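Local coordinates for putative superoxide reductase (Thermotoga maritima, PDB 3QZB), which probably catalyses the reduction of superoxide to hydrogen peroxide at a mononuclear iron centre, using electrons delivered by rubredoxin, at residues H57-T61 with E62-R66; E37-K40 with K41-V45. All blocks are in the same frame, centred on the assembly; numbering follows the deposited sequence.

Contact 1. Residues H57-T61 with E62-R66; sequences HPNTT and EHHIR. With FE (Fe (III) ion), chain B.
His57 and His63 converge on one iron ion, each binding it through NE2 at 2.2 Å, and their rings form an offset edge-to-face pair: the edge of His57 is turned toward the face of His63, the planes 69° apart. His29, His130 and Cys127 complete the four-histidine, one-cysteine iron site characteristic of superoxide reductases. With CG anti to the backbone N (chi1 -172°), the His57 ring lies beside its own carbonyl carbon, where ND1 can reach the next carbonyl and use an in-plane lone pair of Pro58 O, 2.7 Å away. This second bond fixes the rotation of a ring already tied to iron. Ile65 CD1 lies over the centre of one His57 face in a CH-pi contact, 3.5 Å from the centroid, while Pro58 CD covers the opposite face nearer the rim. The turn linking the two ligands is tied at Thr60, whose N-H bonds His63 O and whose OG1 accepts from His63 N at 3.0 Å. Thr60 O takes two donors: His63 N, well above its carbonyl plane, and His64 ND1, which approaches almost in line with the carbonyl at 2.9 Å from Thr60 O. On the other side of the His64 ring, NE2 accepts from Arg66 NE, the bond lying near the plane of both the ring and the guanidinium. A leucine in place of His64 would probably leave Arg66 NE without its acceptor and Thr60 O with one donor fewer. Arg66 also forms a salt bridge with Glu93 of the second subunit. The loop that follows strand 44-51 thus leads into strand 65-74, which pairs antiparallel with strands 81-87 and 119-127, and Ile65 reaches Cys127 at the end of the latter.

Contact 2. Residues E37-K40 with K41-V45; sequences EKVK and KDEKV
A type II beta turn from Lys40 to Glu43, with an adjoining valine pair, makes this local contact at one end of the immunoglobulin-like beta-sandwich. It carries the chain from the short strand 38-39, paired parallel with strand 131-141, into strand 44-51, the middle strand of the three-stranded antiparallel sheet, so the turn passes from one sheet to the other. The backbone bond that closes it, Glu43 N to Lys40 O, is weak at 3.3 Å. A second link comes from the Glu43 side chain, which folds back across the turn: chi1 of 79° places CG between the backbone N and the carbonyl carbon, and the extended remainder of the chain carries the carboxylate to the peptide N-H of Lys40. That bond is short and nearly straight, with Lys40 N 2.8 Å from Glu43 OE2 and an N-H...O angle of 173°. The donor meets OE2 on the anti side, 31° out of the carboxylate plane. Glu43 thereby bridges both ends of the turn, its backbone N and its side chain each engaging Lys40. Beneath the polar turn, Val39 and Val45 cross at about a right angle, with CG1 of Val39 3.7 Å from CG2 of Val45. Both valines also touch Ile139 of strand 131-141, which extends this apolar patch into the interior between the sheets. In one of its two modelled conformers the Lys40 side chain passes obliquely by the Glu43 carboxylate, and a link from its NZ to the acid through water is therefore doubtful. The water itself donates to Glu43 OE2, its oxygen 2.7 Å from that atom.

Contact 2 precedes contact 1 along the chain, and strand 44-51 runs between them: residues 37-45 lead into its start, and residues 57-66 take up the chain beyond its end and enter strand 65-74. They lie on opposite sides of the chain's centre, with their own centres 34 Å apart and nearest atoms about 20 Å apart, without touching. Both reach the mixed sheet, contact 2 through strand 38-39 and contact 1 through strand 65-74. One end of the beta-sandwich thus carries part of the iron site in a loop, while a polar turn at the far end, remote from the metal, carries the chain from one sheet to the other.

Contact 1. Residues H57-T61 with E62-R66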
loop_
_atom_site.group_PDB
_atom_site.type_symbol
_atom_site.label_atom_id
_atom_site.label_comp_id
_atom_site.label_asym_id
_atom_site.label_seq_id
_atom_site.Cartn_x
_atom_site.Cartn_y
_atom_site.Cartn_z
ATOM N N HIS A 57 -19.202 11.532 -3.903
ATOM C CA HIS A 57 -19.154 10.085 -4.000
ATOM C C HIS A 57 -19.472 9.506 -2.630
ATOM O O HIS A 57 -18.988 9.994 -1.614
ATOM C CB HIS A 57 -17.776 9.596 -4.505
ATOM C CG HIS A 57 -17.734 8.117 -4.813
ATOM N ND1 HIS A 57 -17.653 7.164 -3.814
ATOM C CD2 HIS A 57 -17.791 7.428 -5.987
ATOM C CE1 HIS A 57 -17.676 5.955 -4.358
ATOM N NE2 HIS A 57 -17.767 6.074 -5.665
ATOM N N PRO A 58 -20.252 8.397 -2.583
ATOM C CA PRO A 58 -20.498 7.736 -1.299
ATOM C C PRO A 58 -19.267 7.301 -0.547
ATOM O O PRO A 58 -18.187 7.059 -1.164
ATOM C CB PRO A 58 -21.341 6.512 -1.712
ATOM C CG PRO A 58 -22.020 6.923 -2.967
ATOM C CD PRO A 58 -20.989 7.766 -3.688
ATOM N N ASN A 59 -19.403 7.139 0.757
ATOM C CA ASN A 59 -18.347 6.509 1.539
ATOM C C ASN A 59 -19.037 5.643 2.567
ATOM O O ASN A 59 -19.187 5.980 3.731
ATOM C CB ASN A 59 -17.506 7.544 2.216
ATOM C CG ASN A 59 -16.242 6.965 2.804
ATOM O OD1 ASN A 59 -16.013 5.738 2.771
ATOM N ND2 ASN A 59 -15.389 7.852 3.347
ATOM N N THR A 60 -19.509 4.487 2.107
ATOM C CA THR A 60 -20.164 3.499 2.950
ATOM C C THR A 60 -19.310 2.252 3.014
ATOM O O THR A 60 -18.372 2.070 2.218
ATOM C CB THR A 60 -21.579 3.152 2.426
ATOM O OG1 THR A 60 -21.400 2.441 1.190
ATOM C CG2 THR A 60 -22.442 4.419 2.229
ATOM N N THR A 61 -19.673 1.316 3.902
ATOM C CA THR A 61 -18.949 0.119 3.966
ATOM C C THR A 61 -19.006 -0.656 2.628
ATOM O O THR A 61 -18.042 -1.262 2.198
ATOM C CB THR A 61 -19.494 -0.729 5.144
ATOM O OG1 THR A 61 -19.374 -0.003 6.403
ATOM C CG2 THR A 61 -18.811 -2.097 5.266
ATOM N N GLU A 62 -20.155 -0.608 1.949
ATOM C CA GLU A 62 -20.363 -1.302 0.705
ATOM C C GLU A 62 -19.776 -0.627 -0.526
ATOM O O GLU A 62 -19.473 -1.317 -1.499
ATOM C CB GLU A 62 -21.884 -1.553 0.489
ATOM C CG GLU A 62 -22.566 -2.317 1.623
ATOM C CD GLU A 62 -22.849 -1.505 2.933
ATOM O OE1 GLU A 62 -22.807 -0.240 2.968
ATOM O OE2 GLU A 62 -23.197 -2.183 3.951
ATOM N N HIS A 63 -19.641 0.706 -0.480
ATOM C CA HIS A 63 -19.280 1.473 -1.677
ATOM C C HIS A 63 -18.430 2.657 -1.248
ATOM O O HIS A 63 -18.915 3.581 -0.603
ATOM C CB HIS A 63 -20.522 1.963 -2.402
ATOM C CG HIS A 63 -20.247 2.735 -3.652
ATOM N ND1 HIS A 63 -21.157 3.630 -4.153
ATOM C CD2 HIS A 63 -19.150 2.802 -4.461
ATOM C CE1 HIS A 63 -20.634 4.193 -5.240
ATOM N NE2 HIS A 63 -19.405 3.706 -5.456
ATOM N N HIS A 64 -17.180 2.698 -1.717
ATOM C CA HIS A 64 -16.251 3.743 -1.321
ATOM C C HIS A 64 -15.072 3.803 -2.248
ATOM O O HIS A 64 -14.716 2.815 -2.902
ATOM C CB HIS A 64 -15.770 3.487 0.135
ATOM C CG HIS A 64 -15.221 2.092 0.349
ATOM N ND1 HIS A 64 -15.962 1.111 0.967
ATOM C CD2 HIS A 64 -14.046 1.513 0.021
ATOM C CE1 HIS A 64 -15.241 0.001 0.994
ATOM N NE2 HIS A 64 -14.095 0.201 0.395
ATOM N N ILE A 65 -14.444 4.964 -2.281
ATOM C CA ILE A 65 -13.126 5.101 -2.945
ATOM C C ILE A 65 -12.035 4.560 -2.050
ATOM O O ILE A 65 -11.904 4.912 -0.898
ATOM C CB ILE A 65 -12.869 6.583 -3.257
ATOM C CG1 ILE A 65 -14.001 7.204 -4.097
ATOM C CG2 ILE A 65 -11.478 6.754 -3.911
ATOM C CD1 ILE A 65 -14.265 6.484 -5.390
ATOM N N ARG A 66 -11.259 3.631 -2.591
ATOM C CA ARG A 66 -10.194 2.952 -1.869
ATOM C C ARG A 66 -8.872 3.737 -1.824
ATOM O O ARG A 66 -8.189 3.699 -0.808
ATOM C CB ARG A 66 -9.920 1.614 -2.561
ATOM C CG ARG A 66 -11.031 0.568 -2.439
ATOM C CD ARG A 66 -10.978 -0.135 -1.124
ATOM N NE ARG A 66 -11.914 -1.247 -0.998
ATOM C CZ ARG A 66 -11.757 -2.420 -1.561
ATOM N NH1 ARG A 66 -10.702 -2.695 -2.296
ATOM N NH2 ARG A 66 -12.672 -3.382 -1.377
HETATM FE FE FE B . -18.041 4.321 -7.009
HETATM O O HOH W 1 -15.274 7.096 -0.620
#

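Contact 2. Residues E37-K40 with K41-V45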
loop_
_atom_site.group_PDB
_atom_site.type_symbol
_atom_site.label_atom_id
_atom_site.label_comp_id
_atom_site.label_asym_id
_atom_site.label_seq_id
_atom_site.Cartn_x
_atom_site.Cartn_y
_atom_site.Cartn_z
ATOM N N GLU A 37 0.675 25.674 -11.969
ATOM C CA GLU A 37 1.087 25.503 -13.347
ATOM C C GLU A 37 2.620 25.463 -13.495
ATOM O O GLU A 37 3.160 24.768 -14.359
ATOM C CB GLU A 37 0.535 26.678 -14.184
ATOM C CG GLU A 37 0.907 26.718 -15.597
ATOM C CD GLU A 37 0.126 27.775 -16.394
ATOM O OE1 GLU A 37 -0.313 28.789 -15.790
ATOM O OE2 GLU A 37 -0.009 27.581 -17.624
ATOM N N LYS A 38 3.294 26.281 -12.699
ATOM C CA LYS A 38 4.750 26.440 -12.845
ATOM C C LYS A 38 5.348 26.611 -11.459
ATOM O O LYS A 38 4.765 27.276 -10.601
ATOM C CB LYS A 38 5.066 27.655 -13.728
ATOM C CG LYS A 38 6.576 27.894 -13.970
ATOM C CD LYS A 38 6.782 29.053 -14.972
ATOM C CE LYS A 38 7.065 30.417 -14.263
ATOM N NZ LYS A 38 8.540 30.788 -14.027
ATOM N N VAL A 39 6.511 25.982 -11.247
ATOM C CA VAL A 39 7.203 25.988 -9.976
ATOM C C VAL A 39 8.699 26.190 -10.187
ATOM O O VAL A 39 9.206 25.985 -11.282
ATOM C CB VAL A 39 6.951 24.682 -9.191
ATOM C CG1 VAL A 39 5.441 24.528 -8.916
ATOM C CG2 VAL A 39 7.519 23.482 -9.921
ATOM N N LYS A 40 9.381 26.574 -9.116
ATOM C CA LYS A 40 10.831 26.676 -9.132
ATOM C C LYS A 40 11.458 25.300 -8.989
ATOM O O LYS A 40 10.877 24.356 -8.435
ATOM C CB LYS A 40 11.318 27.578 -7.997
ATOM C CG LYS A 40 10.793 28.987 -8.085
ATOM C CD LYS A 40 11.175 29.835 -6.883
ATOM C CE LYS A 40 10.721 31.315 -7.059
ATOM N NZ LYS A 40 9.260 31.514 -7.299
ATOM N N LYS A 41 12.693 25.184 -9.453
ATOM C CA LYS A 41 13.415 23.927 -9.330
ATOM C C LYS A 41 13.633 23.537 -7.886
ATOM O O LYS A 41 14.105 24.315 -7.085
ATOM C CB LYS A 41 14.765 24.055 -10.073
ATOM C CG LYS A 41 15.528 22.770 -10.225
ATOM C CD LYS A 41 16.869 22.954 -10.945
ATOM C CE LYS A 41 17.731 21.691 -10.916
ATOM N NZ LYS A 41 19.021 21.804 -11.683
ATOM N N ASP A 42 13.245 22.317 -7.559
ATOM C CA ASP A 42 13.464 21.733 -6.225
ATOM C C ASP A 42 12.589 22.330 -5.111
ATOM O O ASP A 42 12.678 21.907 -3.957
ATOM C CB ASP A 42 14.949 21.711 -5.796
ATOM C CG ASP A 42 15.879 21.081 -6.832
ATOM O OD1 ASP A 42 15.526 20.074 -7.441
ATOM O OD2 ASP A 42 17.002 21.630 -7.005
ATOM N N GLU A 43 11.688 23.248 -5.431
ATOM C CA GLU A 43 10.843 23.785 -4.386
ATOM C C GLU A 43 9.715 22.795 -4.031
ATOM O O GLU A 43 9.284 22.003 -4.865
ATOM C CB GLU A 43 10.363 25.173 -4.665
ATOM C CG GLU A 43 9.271 25.270 -5.589
ATOM C CD GLU A 43 8.493 26.668 -5.564
ATOM O OE1 GLU A 43 8.402 27.386 -4.531
ATOM O OE2 GLU A 43 8.086 27.033 -6.640
ATOM N N LYS A 44 9.247 22.889 -2.811
ATOM C CA LYS A 44 8.161 22.024 -2.391
ATOM C C LYS A 44 6.866 22.471 -3.068
ATOM O O LYS A 44 6.554 23.663 -3.091
ATOM C CB LYS A 44 7.969 22.119 -0.884
ATOM C CG LYS A 44 9.050 21.468 -0.125
ATOM C CD LYS A 44 8.934 21.562 1.403
ATOM C CE LYS A 44 10.053 20.843 2.033
ATOM N NZ LYS A 44 10.021 20.793 3.563
ATOM N N VAL A 45 6.161 21.509 -3.631
ATOM C CA VAL A 45 4.956 21.707 -4.433
ATOM C C VAL A 45 3.833 20.911 -3.747
ATOM O O VAL A 45 3.955 19.719 -3.561
ATOM C CB VAL A 45 5.131 21.203 -5.895
ATOM C CG1 VAL A 45 3.843 21.439 -6.706
ATOM C CG2 VAL A 45 6.345 21.793 -6.581
HETATM O O HOH W 2 7.125 29.309 -7.686
#